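Local coordinates for protein DNA polymerase (Pyrobaculum calidifontis, PDB 5MDN) that probably extends DNA strands by adding deoxyribonucleotides from their triphosphates with release of diphosphate, as a family B DNA polymerase of a hyperthermophilic archaeon, at residues Met188-Glu198 with Met330-Leu341; Trp626-Val637 with Gln750-Ile758. One frame throughout, in Å; residues are numbered along the deposited sequence.

Contact 1. Residues Met188-Glu198 with Met330-Leu341; sequences MLAVKTSDGRE and MRYVLDDVRSTL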
# COMPACT_ATOMS: atom_id res chain seq x y z
N MET A 188 12.30 -4.12 -24.42
CA MET A 188 10.91 -4.24 -24.85
C MET A 188 10.02 -3.41 -23.95
O MET A 188 10.31 -3.21 -22.77
CB MET A 188 10.44 -5.70 -24.84
CG MET A 188 10.75 -6.49 -26.10
SD MET A 188 10.11 -8.17 -26.01
CE MET A 188 10.27 -8.70 -27.71
N LEU A 189 8.93 -2.91 -24.53
CA LEU A 189 7.93 -2.16 -23.77
C LEU A 189 6.57 -2.43 -24.39
O LEU A 189 6.32 -2.01 -25.53
CB LEU A 189 8.25 -0.66 -23.77
CG LEU A 189 7.49 0.26 -22.81
CD1 LEU A 189 8.33 1.49 -22.48
CD2 LEU A 189 6.15 0.69 -23.40
N ALA A 190 5.70 -3.11 -23.66
CA ALA A 190 4.34 -3.38 -24.12
C ALA A 190 3.36 -2.41 -23.48
O ALA A 190 3.58 -1.92 -22.37
CB ALA A 190 3.92 -4.81 -23.81
N VAL A 191 2.27 -2.14 -24.19
CA VAL A 191 1.17 -1.34 -23.68
C VAL A 191 -0.14 -2.06 -23.99
O VAL A 191 -0.26 -2.71 -25.04
CB VAL A 191 1.16 0.09 -24.27
CG1 VAL A 191 2.43 0.83 -23.90
CG2 VAL A 191 1.00 0.04 -25.79
N LYS A 192 -1.10 -1.97 -23.08
CA LYS A 192 -2.43 -2.50 -23.28
C LYS A 192 -3.43 -1.49 -22.75
O LYS A 192 -3.17 -0.80 -21.76
CB LYS A 192 -2.62 -3.87 -22.60
CG LYS A 192 -3.90 -4.59 -22.99
CD LYS A 192 -3.95 -6.00 -22.42
CE LYS A 192 -5.34 -6.61 -22.59
NZ LYS A 192 -5.64 -6.94 -24.01
N THR A 193 -4.58 -1.41 -23.41
CA THR A 193 -5.51 -0.30 -23.22
C THR A 193 -6.91 -0.82 -22.95
O THR A 193 -7.25 -1.95 -23.29
CB THR A 193 -5.55 0.63 -24.45
OG1 THR A 193 -6.32 0.01 -25.49
CG2 THR A 193 -4.15 0.91 -24.97
N SER A 194 -7.71 0.03 -22.31
CA SER A 194 -9.09 -0.34 -22.02
C SER A 194 -9.93 -0.43 -23.29
O SER A 194 -10.94 -1.14 -23.31
CB SER A 194 -9.71 0.66 -21.04
OG SER A 194 -9.53 1.99 -21.49
N ASP A 195 -9.55 0.31 -24.34
CA ASP A 195 -10.19 0.13 -25.64
C ASP A 195 -10.08 -1.31 -26.12
O ASP A 195 -11.05 -1.90 -26.60
CB ASP A 195 -9.57 1.08 -26.67
CG ASP A 195 -10.05 2.51 -26.50
OD1 ASP A 195 -10.96 2.75 -25.68
OD2 ASP A 195 -9.51 3.40 -27.19
N GLY A 196 -8.89 -1.90 -25.99
CA GLY A 196 -8.64 -3.23 -26.52
C GLY A 196 -7.36 -3.31 -27.32
O GLY A 196 -7.04 -4.36 -27.88
N ARG A 197 -6.62 -2.21 -27.38
CA ARG A 197 -5.37 -2.18 -28.14
C ARG A 197 -4.24 -2.82 -27.35
O ARG A 197 -4.19 -2.75 -26.11
CB ARG A 197 -4.98 -0.74 -28.50
CG ARG A 197 -6.03 0.06 -29.24
CD ARG A 197 -5.48 1.44 -29.56
NE ARG A 197 -6.48 2.50 -29.51
CZ ARG A 197 -6.20 3.80 -29.55
NH1 ARG A 197 -4.94 4.20 -29.65
NH2 ARG A 197 -7.17 4.69 -29.49
N GLU A 198 -3.31 -3.45 -28.08
CA GLU A 198 -2.03 -3.86 -27.53
C GLU A 198 -0.94 -3.61 -28.56
O GLU A 198 -1.16 -3.82 -29.76
CB GLU A 198 -2.01 -5.36 -27.17
CG GLU A 198 -3.19 -5.86 -26.34
CD GLU A 198 -3.03 -7.32 -25.96
OE1 GLU A 198 -1.90 -7.84 -26.09
OE2 GLU A 198 -4.02 -7.94 -25.54
N MET A 330 8.80 -12.07 -25.88
CA MET A 330 7.69 -11.16 -26.16
C MET A 330 6.43 -11.60 -25.44
O MET A 330 5.79 -10.80 -24.74
CB MET A 330 7.45 -11.09 -27.67
CG MET A 330 6.62 -9.90 -28.12
SD MET A 330 6.27 -9.97 -29.89
CE MET A 330 6.56 -8.26 -30.35
N ARG A 331 6.06 -12.88 -25.57
CA ARG A 331 4.85 -13.36 -24.92
C ARG A 331 4.95 -13.28 -23.41
O ARG A 331 3.93 -13.09 -22.72
CB ARG A 331 4.54 -14.79 -25.38
CG ARG A 331 3.20 -15.28 -24.88
CD ARG A 331 2.34 -15.76 -26.04
NE ARG A 331 0.92 -15.73 -25.71
CZ ARG A 331 -0.06 -15.69 -26.60
NH1 ARG A 331 0.23 -15.67 -27.90
NH2 ARG A 331 -1.32 -15.66 -26.21
N TYR A 332 6.16 -13.42 -22.86
CA TYR A 332 6.37 -13.12 -21.45
C TYR A 332 5.97 -11.68 -21.14
O TYR A 332 5.30 -11.41 -20.14
CB TYR A 332 7.83 -13.38 -21.08
CG TYR A 332 8.21 -12.97 -19.67
CD1 TYR A 332 7.86 -13.75 -18.57
CD2 TYR A 332 8.93 -11.81 -19.44
CE1 TYR A 332 8.21 -13.38 -17.29
CE2 TYR A 332 9.29 -11.43 -18.16
CZ TYR A 332 8.92 -12.22 -17.09
OH TYR A 332 9.27 -11.84 -15.81
N VAL A 333 6.39 -10.75 -22.00
CA VAL A 333 6.05 -9.35 -21.80
C VAL A 333 4.55 -9.13 -21.99
O VAL A 333 3.93 -8.35 -21.26
CB VAL A 333 6.89 -8.47 -22.75
CG1 VAL A 333 6.34 -7.06 -22.81
CG2 VAL A 333 8.34 -8.46 -22.31
N LEU A 334 3.94 -9.81 -22.96
CA LEU A 334 2.50 -9.66 -23.17
C LEU A 334 1.71 -10.24 -22.00
O LEU A 334 0.71 -9.64 -21.58
CB LEU A 334 2.05 -10.33 -24.47
CG LEU A 334 2.15 -9.56 -25.80
CD1 LEU A 334 1.49 -8.19 -25.67
CD2 LEU A 334 3.57 -9.44 -26.30
N ASP A 335 2.13 -11.38 -21.47
CA ASP A 335 1.45 -11.94 -20.31
C ASP A 335 1.60 -11.04 -19.09
O ASP A 335 0.72 -11.02 -18.22
CB ASP A 335 1.98 -13.35 -20.01
CG ASP A 335 1.49 -14.37 -21.02
OD1 ASP A 335 0.44 -14.13 -21.65
OD2 ASP A 335 2.15 -15.42 -21.17
N ASP A 336 2.71 -10.30 -19.00
CA ASP A 336 2.85 -9.30 -17.94
C ASP A 336 1.80 -8.20 -18.06
O ASP A 336 1.04 -7.94 -17.13
CB ASP A 336 4.26 -8.71 -17.96
CG ASP A 336 5.28 -9.60 -17.28
OD1 ASP A 336 4.88 -10.44 -16.44
OD2 ASP A 336 6.49 -9.46 -17.57
N VAL A 337 1.75 -7.55 -19.23
CA VAL A 337 0.86 -6.40 -19.40
C VAL A 337 -0.60 -6.84 -19.40
O VAL A 337 -1.48 -6.09 -18.95
CB VAL A 337 1.23 -5.62 -20.67
CG1 VAL A 337 0.88 -6.40 -21.93
CG2 VAL A 337 0.55 -4.25 -20.67
N ARG A 338 -0.90 -8.04 -19.91
CA ARG A 338 -2.27 -8.54 -19.84
C ARG A 338 -2.69 -8.82 -18.40
O ARG A 338 -3.84 -8.57 -18.03
CB ARG A 338 -2.42 -9.80 -20.70
CG ARG A 338 -2.64 -9.50 -22.18
CD ARG A 338 -2.07 -10.58 -23.08
NE ARG A 338 -2.81 -10.70 -24.33
CZ ARG A 338 -2.35 -11.31 -25.42
NH1 ARG A 338 -1.14 -11.86 -25.41
NH2 ARG A 338 -3.10 -11.37 -26.51
N SER A 339 -1.77 -9.34 -17.59
CA SER A 339 -2.05 -9.50 -16.16
C SER A 339 -2.19 -8.15 -15.47
O SER A 339 -3.04 -7.98 -14.59
CB SER A 339 -0.95 -10.33 -15.50
OG SER A 339 -0.95 -11.66 -16.01
N THR A 340 -1.35 -7.18 -15.84
CA THR A 340 -1.39 -5.86 -15.21
C THR A 340 -2.74 -5.19 -15.44
O THR A 340 -3.36 -4.68 -14.49
CB THR A 340 -0.26 -4.99 -15.75
OG1 THR A 340 1.00 -5.58 -15.43
CG2 THR A 340 -0.33 -3.60 -15.13
N LEU A 341 -3.22 -5.19 -16.68
CA LEU A 341 -4.55 -4.64 -16.94
C LEU A 341 -5.64 -5.52 -16.33
O LEU A 341 -6.70 -5.01 -15.94
CB LEU A 341 -4.77 -4.49 -18.45
CG LEU A 341 -6.03 -3.71 -18.85
CD1 LEU A 341 -6.00 -2.32 -18.25
CD2 LEU A 341 -6.17 -3.64 -20.36
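A first torsion of -169° swings CG of Lys-192 away from the backbone N, and the nearly straight chain runs on to CE past helix 330-341, crossing Leu-341 and Arg-338 at about right angles, while the extended side chain of Glu-198 brings its carboxylate up to the same arginine. The setting is the RNase H-like sheet of the exonuclease domain. Strand 188-193 and helix 330-341 run roughly the same way, their axes 35° apart and 8.0 Å at closest approach. Alternate strand residues explain the two-sided burial: Met-188, Ala-190 and Lys-192 turn to this helix, whereas Leu-189 and Thr-193 pack on helix 209-222 and strand 165-172. The contact between strand and helix is apolar. Ala-190 CB lies 3.5 Å from Val-333 CG1 and also meets Val-337 CG1, and Val-337 CG2 reaches the backbone N of Lys-192 at 3.7 Å. Farther back, Met-188 CE lies 3.7 Å from Met-330 CB, the two side chains crossing at about a right angle. Toward the more exposed side, Glu-198 OE2 forms a salt bridge to Arg-338 NE (3.2 Å). The carboxylate and guanidinium planes are nearly perpendicular, 89° apart, and Glu-198 OE1 sits over one guanidinium face, so the pairing is not a coplanar two-point one. Lys-192 NZ is modelled implausibly close to Glu-198 OE2, so that half of the network is doubtful in detail. Val-337 comes about 4 Å, side chain to side chain, from Asp-169, seen to bind magnesium in a structure of this protein though the ion is not bound to it in this model. Leu-341 CD2 lies against the aliphatic part of Lys-192 and the strand backbone, 3.6 Å from Lys-192 CG and 3.6 Å from Thr-193 O.

Contact 2. Residues Trp626-Val637 with Gln750-Ile758; sequences WCELAKEVQLNV and QVIPAALRI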
# COMPACT_ATOMS: atom_id res chain seq x y z
N TRP A 626 17.71 -17.52 0.98
CA TRP A 626 17.70 -18.84 0.37
C TRP A 626 17.85 -18.74 -1.14
O TRP A 626 17.77 -17.66 -1.73
CB TRP A 626 16.42 -19.61 0.69
CG TRP A 626 16.26 -20.01 2.11
CD1 TRP A 626 17.24 -20.13 3.05
CD2 TRP A 626 15.05 -20.46 2.71
NE1 TRP A 626 16.68 -20.57 4.24
CE2 TRP A 626 15.34 -20.79 4.05
CE3 TRP A 626 13.73 -20.60 2.26
CZ2 TRP A 626 14.38 -21.25 4.94
CZ3 TRP A 626 12.78 -21.06 3.14
CH2 TRP A 626 13.09 -21.37 4.47
N CYS A 627 18.09 -19.89 -1.76
CA CYS A 627 17.99 -20.02 -3.20
C CYS A 627 16.54 -20.30 -3.60
O CYS A 627 15.68 -20.58 -2.76
CB CYS A 627 18.90 -21.15 -3.70
SG CYS A 627 18.44 -22.80 -3.11
N GLU A 628 16.27 -20.21 -4.90
CA GLU A 628 14.91 -20.39 -5.39
C GLU A 628 14.46 -21.84 -5.34
O GLU A 628 13.25 -22.10 -5.41
CB GLU A 628 14.77 -19.83 -6.80
CG GLU A 628 15.07 -18.35 -6.90
CD GLU A 628 14.11 -17.50 -6.09
OE1 GLU A 628 12.90 -17.83 -6.06
OE2 GLU A 628 14.55 -16.52 -5.46
N LEU A 629 15.39 -22.79 -5.23
CA LEU A 629 14.99 -24.18 -5.00
C LEU A 629 14.49 -24.37 -3.57
O LEU A 629 13.51 -25.10 -3.35
CB LEU A 629 16.16 -25.12 -5.29
CG LEU A 629 15.90 -26.60 -5.03
CD1 LEU A 629 14.72 -27.09 -5.86
CD2 LEU A 629 17.14 -27.43 -5.33
N ALA A 630 15.14 -23.73 -2.60
CA ALA A 630 14.66 -23.79 -1.22
C ALA A 630 13.27 -23.18 -1.09
O ALA A 630 12.44 -23.67 -0.31
CB ALA A 630 15.65 -23.08 -0.30
N LYS A 631 13.00 -22.12 -1.85
CA LYS A 631 11.66 -21.53 -1.86
C LYS A 631 10.64 -22.50 -2.46
O LYS A 631 9.52 -22.63 -1.94
CB LYS A 631 11.66 -20.22 -2.64
CG LYS A 631 12.51 -19.12 -2.03
CD LYS A 631 11.65 -17.98 -1.51
CE LYS A 631 12.47 -16.72 -1.29
NZ LYS A 631 13.05 -16.22 -2.57
N GLU A 632 11.01 -23.17 -3.55
CA GLU A 632 10.12 -24.16 -4.16
C GLU A 632 9.81 -25.29 -3.19
O GLU A 632 8.66 -25.75 -3.11
CB GLU A 632 10.76 -24.71 -5.44
CG GLU A 632 9.86 -25.61 -6.26
CD GLU A 632 8.62 -24.90 -6.77
OE1 GLU A 632 8.70 -23.69 -7.05
OE2 GLU A 632 7.56 -25.56 -6.89
N VAL A 633 10.81 -25.77 -2.45
CA VAL A 633 10.58 -26.86 -1.51
C VAL A 633 9.97 -26.39 -0.19
O VAL A 633 9.47 -27.21 0.57
CB VAL A 633 11.86 -27.68 -1.24
CG1 VAL A 633 12.36 -28.31 -2.54
CG2 VAL A 633 12.93 -26.82 -0.61
N GLN A 634 10.00 -25.08 0.10
CA GLN A 634 9.22 -24.59 1.24
C GLN A 634 7.74 -24.61 0.91
O GLN A 634 6.92 -25.04 1.73
CB GLN A 634 9.63 -23.18 1.63
CG GLN A 634 9.29 -22.87 3.08
CD GLN A 634 9.68 -21.47 3.49
OE1 GLN A 634 9.82 -20.57 2.66
NE2 GLN A 634 9.85 -21.27 4.79
N LEU A 635 7.38 -24.14 -0.28
CA LEU A 635 6.11 -24.53 -0.88
C LEU A 635 6.16 -26.03 -1.16
O LEU A 635 7.12 -26.70 -0.76
CB LEU A 635 5.84 -23.73 -2.17
CG LEU A 635 5.21 -22.34 -2.03
CD1 LEU A 635 6.10 -21.39 -1.24
CD2 LEU A 635 4.91 -21.75 -3.40
N ASN A 636 5.13 -26.59 -1.80
CA ASN A 636 5.05 -28.04 -2.00
C ASN A 636 4.94 -28.75 -0.66
O ASN A 636 3.94 -29.42 -0.39
CB ASN A 636 6.25 -28.57 -2.79
CG ASN A 636 6.01 -28.60 -4.29
OD1 ASN A 636 5.50 -29.59 -4.83
ND2 ASN A 636 6.37 -27.52 -4.97
N VAL A 637 5.96 -28.61 0.19
CA VAL A 637 5.90 -29.15 1.55
C VAL A 637 4.66 -28.62 2.27
O VAL A 637 3.88 -29.38 2.85
CB VAL A 637 7.19 -28.82 2.33
CG1 VAL A 637 6.94 -28.90 3.83
CG2 VAL A 637 8.29 -29.79 1.94
N GLN A 750 20.10 -26.04 3.49
CA GLN A 750 18.87 -25.33 3.13
C GLN A 750 17.70 -26.21 2.68
O GLN A 750 16.59 -26.02 3.18
CB GLN A 750 19.10 -24.21 2.11
CG GLN A 750 19.36 -22.93 2.87
CD GLN A 750 18.48 -22.85 4.12
OE1 GLN A 750 17.25 -22.94 4.04
NE2 GLN A 750 19.11 -22.71 5.28
N VAL A 751 17.91 -27.15 1.76
CA VAL A 751 16.76 -27.92 1.27
C VAL A 751 16.13 -28.69 2.42
O VAL A 751 14.90 -28.79 2.51
CB VAL A 751 17.18 -28.85 0.11
CG1 VAL A 751 16.11 -29.89 -0.15
CG2 VAL A 751 17.41 -28.04 -1.16
N ILE A 752 16.94 -29.24 3.32
CA ILE A 752 16.41 -29.88 4.52
C ILE A 752 15.90 -28.80 5.48
O ILE A 752 14.75 -28.89 5.93
CB ILE A 752 17.44 -30.82 5.18
CG1 ILE A 752 17.27 -32.25 4.66
CG2 ILE A 752 17.30 -30.82 6.69
CD1 ILE A 752 17.38 -32.40 3.16
N PRO A 753 16.69 -27.77 5.83
CA PRO A 753 16.16 -26.73 6.75
C PRO A 753 14.92 -26.01 6.24
O PRO A 753 14.10 -25.59 7.05
CB PRO A 753 17.35 -25.77 6.91
CG PRO A 753 18.53 -26.62 6.70
CD PRO A 753 18.14 -27.58 5.63
N ALA A 754 14.77 -25.84 4.92
CA ALA A 754 13.55 -25.21 4.42
C ALA A 754 12.34 -26.10 4.70
O ALA A 754 11.29 -25.61 5.12
CB ALA A 754 13.67 -24.93 2.92
N ALA A 755 12.48 -27.40 4.47
CA ALA A 755 11.43 -28.33 4.87
C ALA A 755 11.32 -28.42 6.39
O ALA A 755 10.22 -28.62 6.92
CB ALA A 755 11.70 -29.72 4.28
N LEU A 756 12.44 -28.27 7.10
CA LEU A 756 12.41 -28.28 8.56
C LEU A 756 11.85 -27.00 9.16
O LEU A 756 11.60 -26.97 10.37
CB LEU A 756 13.81 -28.53 9.13
CG LEU A 756 14.42 -29.91 8.91
CD1 LEU A 756 15.61 -30.09 9.84
CD2 LEU A 756 13.40 -31.01 9.12
N ARG A 757 11.67 -25.94 8.38
CA ARG A 757 10.94 -24.81 8.94
C ARG A 757 9.45 -25.13 9.09
O ARG A 757 8.74 -24.40 9.79
CB ARG A 757 11.13 -23.55 8.09
CG ARG A 757 10.81 -22.28 8.88
CD ARG A 757 10.89 -21.01 8.06
NE ARG A 757 10.47 -19.87 8.88
CZ ARG A 757 10.46 -18.61 8.47
NH1 ARG A 757 10.86 -18.29 7.25
NH2 ARG A 757 10.06 -17.65 9.30
N ILE A 758 8.99 -26.21 8.47
CA ILE A 758 7.69 -26.78 8.81
C ILE A 758 7.97 -28.17 9.34
O ILE A 758 7.69 -29.18 8.69
CB ILE A 758 6.73 -26.81 7.61
CG1 ILE A 758 6.65 -25.44 6.94
CG2 ILE A 758 5.35 -27.22 8.07
CD1 ILE A 758 7.57 -25.29 5.75
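The carbonyl oxygen of Ala-630 takes the backbone N-H of Gln-634 at 2.8 Å, an ordinary helical bond, and meets Ala-754 CB from the other helix at 3.7 Å. Such backbone contact shows how near helices 628-637 and 750-756 come: their axes are 8.4 Å apart at closest and inclined by 33°. Small residues make this possible, Ala-630 facing Ala-754 with CB atoms 4.2 Å apart. The two helices belong to what is, in family B polymerases, the thumb region. Cys-627 is the N-cap of the first, its SG accepting from Ala-630 N. Just before it, Trp-626 spreads its indole over the second helix in a CH-pi contact, Ala-754 CB standing 4.1 Å from the centroid of the six-membered ring and 18° off its normal. The modelled amide of Gln-750 is too close to the indole for its placement to be trusted. Replacing Trp-626 by an alanine would probably open a gap above Ala-754 and deprive its methyl group of the aromatic face. Further along, a first torsion of -156° and an extended chain carry the amide of Gln-634 out toward Arg-757, its NE2 lying 3.4 Å from Arg-757 CD, while Gln-634 CG is 4.0 Å from Ile-758 CD1. Val-637 closes the row, with CG2 against Ala-755 CB at 4.1 Å and CG1 against Ile-758 CD1. Helix 647-666 adjoins both partners, through Tyr-657 on Val-633 and Val-658 on Ala-755. With mostly apolar contacts and no sound polar bond between the two segments, the pairing is likely to depend on buried area and shape.

How the contacts relate
From the N terminus, contact 1 forms first: strand 188-193 waits through 131 intervening residues, 51 of them helical, for helix 330-341 to return to its sheet. That loop is complete before contact 2 opens at Trp-626, and a second, of 112 residues, closes with 750-758. The two loops therefore stand in series, neither enclosing nor crossing the other. Contact 1 ties the exonuclease sheet to the long helix 326-356, whose end precedes much of the polymerase sequence; contact 2 joins helices 628-643 and 743-756 near the C terminus. Their centres are 33 Å apart and their nearest atoms about 12 Å, so the two contacts do not touch.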